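Local coordinates for P91 (Metagenome, PDB 4ZI5), which hydrolyses phosphotriesters as a promiscuous activity, being an alpha/beta hydrolase of the dienelactone hydrolase family, at residues 46-51 with 135-140; 190-195 with 204-209. All coordinates share one frame; numbering follows the deposited sequence.

Overall arrangement
After strands 15-23 and 26-34, the chain enters strand 42-48 in the middle of the sheet; 46-51 is met, 83 residues later, by 135-140 of helix 132-142, which closes contact 1. Only after that does contact 2 open, at 190-195, and it closes at 204-209 after a gap of eight residues, so the two are in series and neither nests in nor crosses the other. Contact 1 ties a central strand to the helix after strand 125-130; contact 2 ties helix 185-198 to strand 202-207 at the dimer interface. Their centres lie about 17 Å apart, yet they touch: L138 packs on V191 and F195, joining neighbouring helices over one sheet.

Contact 1 (46-51 with 135-140); sequences VVFPEA and ATCLEL
F48 lays one face of its ring against the methyl of T136, the central overlap between strand 42-48 and helix 132-142 of the alpha/beta hydrolase fold. The helix follows strand 125-130, and the turn between them has the GxCxG pattern (G129, C131, G133) expected of a nucleophile elbow; F48 also touches residues of that pattern. The N-to-C directions of strand 46-48 and helix 135-140 make an angle of 128°, and their axes come within 9.1 Å at closest approach, a spacing bridged by side chains.

T136 CG2 stands 3.8 Å from the centroid of the F48 ring and only 10° off its normal, which defines a CH-pi contact centred on the face. With CG2 anti to the backbone N of T136, the methyl is directed at the ring, while OG1 is hydrogen-bonded to F132 O, one turn earlier, and to W103 NE1. The hydroxyl is therefore satisfied away from the aromatic surface.

The rim is occupied by two further helix residues. C137 SG approaches F48 CD2 at 3.7 Å, and its position 79° off the normal identifies an edge-on sulfur-aromatic contact. One turn after T136, L140 brings CD2 to the edge at F48 CE2, 4.0 Å away. Helix 100-115 adds A110 against the phenylalanine and A107 against T136. Replacing F48 by alanine removes the ring, which would probably leave the T136 methyl and the C137 sulfur without their aromatic partner and open a gap between strand and helix. Further round the rim, the same L140 CD2 methyl also reaches F48 CZ, at 4.1 Å.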
loop_
_atom_site.group_PDB
_atom_site.type_symbol
_atom_site.label_atom_id
_atom_site.label_comp_id
_atom_site.label_asym_id
_atom_site.label_seq_id
_atom_site.Cartn_x
_atom_site.Cartn_y
_atom_site.Cartn_z
ATOM N N VAL A 46 10.310 12.810 12.865
ATOM C CA VAL A 46 9.561 13.029 14.100
ATOM C C VAL A 46 8.538 11.933 14.259
ATOM O O VAL A 46 7.835 11.618 13.301
ATOM C CB VAL A 46 8.767 14.355 14.081
ATOM C CG1 VAL A 46 8.129 14.583 15.445
ATOM C CG2 VAL A 46 9.672 15.517 13.738
ATOM N N VAL A 47 8.441 11.365 15.460
ATOM C CA VAL A 47 7.492 10.299 15.741
ATOM C C VAL A 47 6.464 10.875 16.686
ATOM O O VAL A 47 6.810 11.182 17.825
ATOM C CB VAL A 47 8.149 9.078 16.380
ATOM C CG1 VAL A 47 7.108 7.992 16.682
ATOM C CG2 VAL A 47 9.291 8.542 15.493
ATOM N N PHE A 48 5.224 11.034 16.219
ATOM C CA PHE A 48 4.138 11.523 17.050
ATOM C C PHE A 48 3.375 10.361 17.698
ATOM O O PHE A 48 2.846 9.501 16.999
ATOM C CB PHE A 48 3.191 12.425 16.263
ATOM C CG PHE A 48 3.799 13.750 15.872
ATOM C CD1 PHE A 48 4.085 14.710 16.829
ATOM C CD2 PHE A 48 4.154 14.021 14.553
ATOM C CE1 PHE A 48 4.692 15.920 16.486
ATOM C CE2 PHE A 48 4.732 15.233 14.207
ATOM C CZ PHE A 48 5.012 16.181 15.195
ATOM N N PRO A 49 3.326 10.320 19.041
ATOM C CA PRO A 49 2.661 9.191 19.684
ATOM C C PRO A 49 1.144 9.215 19.627
ATOM O O PRO A 49 0.534 10.165 19.143
ATOM C CB PRO A 49 3.122 9.266 21.153
ATOM C CG PRO A 49 4.043 10.416 21.250
ATOM C CD PRO A 49 3.991 11.215 20.017
ATOM N N GLU A 50 0.551 8.136 20.132
ATOM C CA GLU A 50 -0.879 8.111 20.356
ATOM C C GLU A 50 -1.256 9.133 21.416
ATOM O O GLU A 50 -0.372 9.733 22.095
ATOM C CB GLU A 50 -1.316 6.711 20.788
ATOM C CG GLU A 50 -1.117 5.644 19.725
ATOM C CD GLU A 50 -1.938 4.409 20.003
ATOM O OE1 GLU A 50 -1.793 3.859 21.103
ATOM O OE2 GLU A 50 -2.753 3.998 19.150
ATOM N N ALA A 51 -2.565 9.344 21.545
ATOM C CA ALA A 51 -3.137 10.302 22.501
ATOM C C ALA A 51 -2.672 10.129 23.940
ATOM O O ALA A 51 -2.584 11.117 24.682
ATOM C CB ALA A 51 -4.663 10.249 22.440
ATOM N N ALA A 135 -3.028 11.991 12.994
ATOM C CA ALA A 135 -3.761 13.238 12.750
ATOM C C ALA A 135 -2.843 14.460 12.875
ATOM O O ALA A 135 -2.936 15.383 12.065
ATOM C CB ALA A 135 -4.955 13.352 13.689
ATOM N N THR A 136 -1.920 14.412 13.847
ATOM C CA THR A 136 -0.955 15.469 14.076
ATOM C C THR A 136 -0.048 15.675 12.854
ATOM O O THR A 136 0.276 16.824 12.499
ATOM C CB THR A 136 -0.079 15.191 15.338
ATOM O OG1 THR A 136 -0.905 15.049 16.513
ATOM C CG2 THR A 136 0.871 16.315 15.590
ATOM N N CYS A 137 0.411 14.581 12.250
ATOM C CA CYS A 137 1.277 14.656 11.044
ATOM C C CYS A 137 0.577 15.412 9.933
ATOM O O CYS A 137 1.178 16.269 9.303
ATOM C CB CYS A 137 1.634 13.269 10.526
ATOM S SG CYS A 137 2.817 12.347 11.517
ATOM N N LEU A 138 -0.711 15.132 9.755
ATOM C CA LEU A 138 -1.485 15.785 8.700
ATOM C C LEU A 138 -1.718 17.270 9.003
ATOM O O LEU A 138 -1.577 18.107 8.100
ATOM C CB LEU A 138 -2.793 15.041 8.460
ATOM C CG LEU A 138 -3.649 15.596 7.326
ATOM C CD1 LEU A 138 -2.891 15.672 6.024
ATOM C CD2 LEU A 138 -4.901 14.727 7.159
ATOM N N GLU A 139 -2.023 17.599 10.259
ATOM C CA GLU A 139 -2.105 19.010 10.686
ATOM C C GLU A 139 -0.806 19.754 10.405
ATOM O O GLU A 139 -0.806 20.855 9.829
ATOM C CB GLU A 139 -2.478 19.128 12.182
ATOM C CG GLU A 139 -3.871 18.610 12.528
ATOM C CD GLU A 139 -4.923 19.305 11.720
ATOM O OE1 GLU A 139 -5.110 20.505 11.968
ATOM O OE2 GLU A 139 -5.562 18.664 10.829
ATOM N N LEU A 140 0.311 19.152 10.790
ATOM C CA LEU A 140 1.616 19.772 10.572
ATOM C C LEU A 140 1.930 19.959 9.093
ATOM O O LEU A 140 2.395 21.044 8.687
ATOM C CB LEU A 140 2.719 18.974 11.257
ATOM C CG LEU A 140 4.157 19.496 11.148
ATOM C CD1 LEU A 140 4.351 20.890 11.733
ATOM C CD2 LEU A 140 5.062 18.495 11.836
#

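Contact 2 (190-195 with 204-209); sequences AVMDEF and VLYLGN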
loop_
_atom_site.group_PDB
_atom_site.type_symbol
_atom_site.label_atom_id
_atom_site.label_comp_id
_atom_site.label_asym_id
_atom_site.label_seq_id
_atom_site.Cartn_x
_atom_site.Cartn_y
_atom_site.Cartn_z
ATOM N N ALA A 190 -13.286 12.557 2.032
ATOM C CA ALA A 190 -13.034 14.005 2.012
ATOM C C ALA A 190 -11.536 14.296 1.966
ATOM O O ALA A 190 -11.075 15.095 1.153
ATOM C CB ALA A 190 -13.657 14.667 3.224
ATOM N N VAL A 191 -10.762 13.607 2.812
ATOM C CA VAL A 191 -9.306 13.841 2.835
ATOM C C VAL A 191 -8.657 13.458 1.505
ATOM O O VAL A 191 -7.816 14.172 0.986
ATOM C CB VAL A 191 -8.642 13.139 4.044
ATOM C CG1 VAL A 191 -7.113 13.211 3.967
ATOM C CG2 VAL A 191 -9.132 13.776 5.331
ATOM N N MET A 192 -9.034 12.307 0.956
ATOM C CA MET A 192 -8.506 11.864 -0.333
ATOM C C MET A 192 -8.842 12.892 -1.424
ATOM O O MET A 192 -8.021 13.174 -2.291
ATOM C CB MET A 192 -9.022 10.450 -0.684
ATOM C CG MET A 192 -8.235 9.336 0.005
ATOM S SD MET A 192 -8.799 7.667 -0.488
ATOM C CE MET A 192 -10.024 7.566 0.774
ATOM N N ASP A 193 -10.045 13.448 -1.359
ATOM C CA ASP A 193 -10.479 14.478 -2.331
ATOM C C ASP A 193 -9.660 15.766 -2.220
ATOM O O ASP A 193 -9.399 16.406 -3.227
ATOM C CB ASP A 193 -11.964 14.765 -2.157
ATOM C CG ASP A 193 -12.841 13.692 -2.768
ATOM O OD1 ASP A 193 -12.342 12.856 -3.583
ATOM O OD2 ASP A 193 -14.051 13.702 -2.479
ATOM N N GLU A 194 -9.200 16.095 -1.007
ATOM C CA GLU A 194 -8.261 17.229 -0.816
ATOM C C GLU A 194 -6.951 16.916 -1.503
ATOM O O GLU A 194 -6.405 17.748 -2.236
ATOM C CB GLU A 194 -7.990 17.496 0.665
ATOM C CG GLU A 194 -9.208 17.936 1.458
ATOM C CD GLU A 194 -9.007 17.826 2.974
ATOM O OE1 GLU A 194 -7.881 17.519 3.448
ATOM O OE2 GLU A 194 -9.980 18.042 3.714
ATOM N N PHE A 195 -6.439 15.695 -1.282
ATOM C CA PHE A 195 -5.184 15.289 -1.919
ATOM C C PHE A 195 -5.271 15.312 -3.448
ATOM O O PHE A 195 -4.333 15.765 -4.127
ATOM C CB PHE A 195 -4.754 13.882 -1.500
ATOM C CG PHE A 195 -4.510 13.689 -0.038
ATOM C CD1 PHE A 195 -4.195 14.746 0.824
ATOM C CD2 PHE A 195 -4.536 12.409 0.476
ATOM C CE1 PHE A 195 -3.959 14.506 2.168
ATOM C CE2 PHE A 195 -4.283 12.171 1.811
ATOM C CZ PHE A 195 -3.984 13.219 2.651
ATOM N N VAL A 204 -3.081 5.893 -0.112
ATOM C CA VAL A 204 -3.809 5.355 1.050
ATOM C C VAL A 204 -3.806 3.846 0.942
ATOM O O VAL A 204 -4.262 3.297 -0.060
ATOM C CB VAL A 204 -5.275 5.862 1.140
ATOM C CG1 VAL A 204 -6.051 5.130 2.214
ATOM C CG2 VAL A 204 -5.306 7.373 1.387
ATOM N N LEU A 205 -3.317 3.185 1.999
ATOM C CA LEU A 205 -3.238 1.746 2.065
ATOM C C LEU A 205 -4.261 1.294 3.093
ATOM O O LEU A 205 -4.096 1.526 4.305
ATOM C CB LEU A 205 -1.835 1.275 2.507
ATOM C CG LEU A 205 -1.590 -0.228 2.687
ATOM C CD1 LEU A 205 -1.780 -0.978 1.366
ATOM C CD2 LEU A 205 -0.173 -0.402 3.186
ATOM N N TYR A 206 -5.309 0.660 2.577
ATOM C CA TYR A 206 -6.324 -0.009 3.370
ATOM C C TYR A 206 -5.822 -1.395 3.743
ATOM O O TYR A 206 -5.570 -2.241 2.854
ATOM C CB TYR A 206 -7.618 -0.183 2.568
ATOM C CG TYR A 206 -8.447 1.057 2.454
ATOM C CD1 TYR A 206 -8.111 2.035 1.526
ATOM C CD2 TYR A 206 -9.616 1.229 3.206
ATOM C CE1 TYR A 206 -8.885 3.169 1.380
ATOM C CE2 TYR A 206 -10.396 2.386 3.071
ATOM C CZ TYR A 206 -10.004 3.351 2.169
ATOM O OH TYR A 206 -10.735 4.486 1.952
ATOM N N LEU A 207 -5.778 -1.651 5.040
ATOM C CA LEU A 207 -5.327 -2.919 5.570
ATOM C C LEU A 207 -6.496 -3.727 6.080
ATOM O O LEU A 207 -7.107 -3.409 7.084
ATOM C CB LEU A 207 -4.309 -2.672 6.652
ATOM C CG LEU A 207 -3.045 -2.027 6.055
ATOM C CD1 LEU A 207 -2.356 -1.183 7.102
ATOM C CD2 LEU A 207 -2.094 -3.018 5.402
ATOM N N GLY A 208 -6.841 -4.789 5.358
ATOM C CA GLY A 208 -7.981 -5.609 5.753
ATOM C C GLY A 208 -7.829 -6.222 7.131
ATOM O O GLY A 208 -6.731 -6.514 7.573
ATOM N N ASN A 209 -8.950 -6.394 7.819
ATOM C CA ASN A 209 -9.039 -7.091 9.119
ATOM C C ASN A 209 -8.420 -6.312 10.273
ATOM O O ASN A 209 -8.319 -6.832 11.377
ATOM C CB ASN A 209 -8.423 -8.499 9.050
ATOM C CG ASN A 209 -8.990 -9.325 7.926
ATOM O OD1 ASN A 209 -8.281 -9.702 6.978
ATOM N ND2 ASN A 209 -10.280 -9.556 7.982
#
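V204 meets M192 through a single branch: its CG2 lies 3.8 Å from M192 CG and 4.0 Å from M192 SD, so the methyl borders two successive atoms of the thioether chain. The two side chains cross at about a right angle, and the CA atoms of M192 and V204, 8.1 Å apart, are the nearest pair between the segments. V204 also packs on V174 of strand 171-177, so the valine touches both the helix and a side chain of the adjoining strand.

L205 follows with backbone hydrogen bonds to V174 and H176 of that parallel strand. Strand 171-177, helix 185-198 and strand 202-207 thus form a beta-alpha-beta unit, with the M192 contacts packing its helix against its second strand. Strand 202-207 also pairs antiparallel with a strand of the second subunit, carrying the sheet across the interface.

The Y206 and M192 side chains come from opposite directions and meet at their ends. M192 is extended at chi2 (-177°) and then bends at chi3 (-89°), bringing CE to 3.4 Å from Y206 OH and 4.4 Å from Y206 CZ. CE lies near the plane of the ring, at its hydroxyl-bearing edge, so the methyl does not stack on the aromatic face. The ring also meets H176 edge-to-face and, across the dimer interface, Y206 of the second subunit, with planes at about 45°.

L207 is directed to other surroundings, packing on A233, R236 and S237 of helix 231-248, while its backbone hydrogen-bonds to H176 and A178.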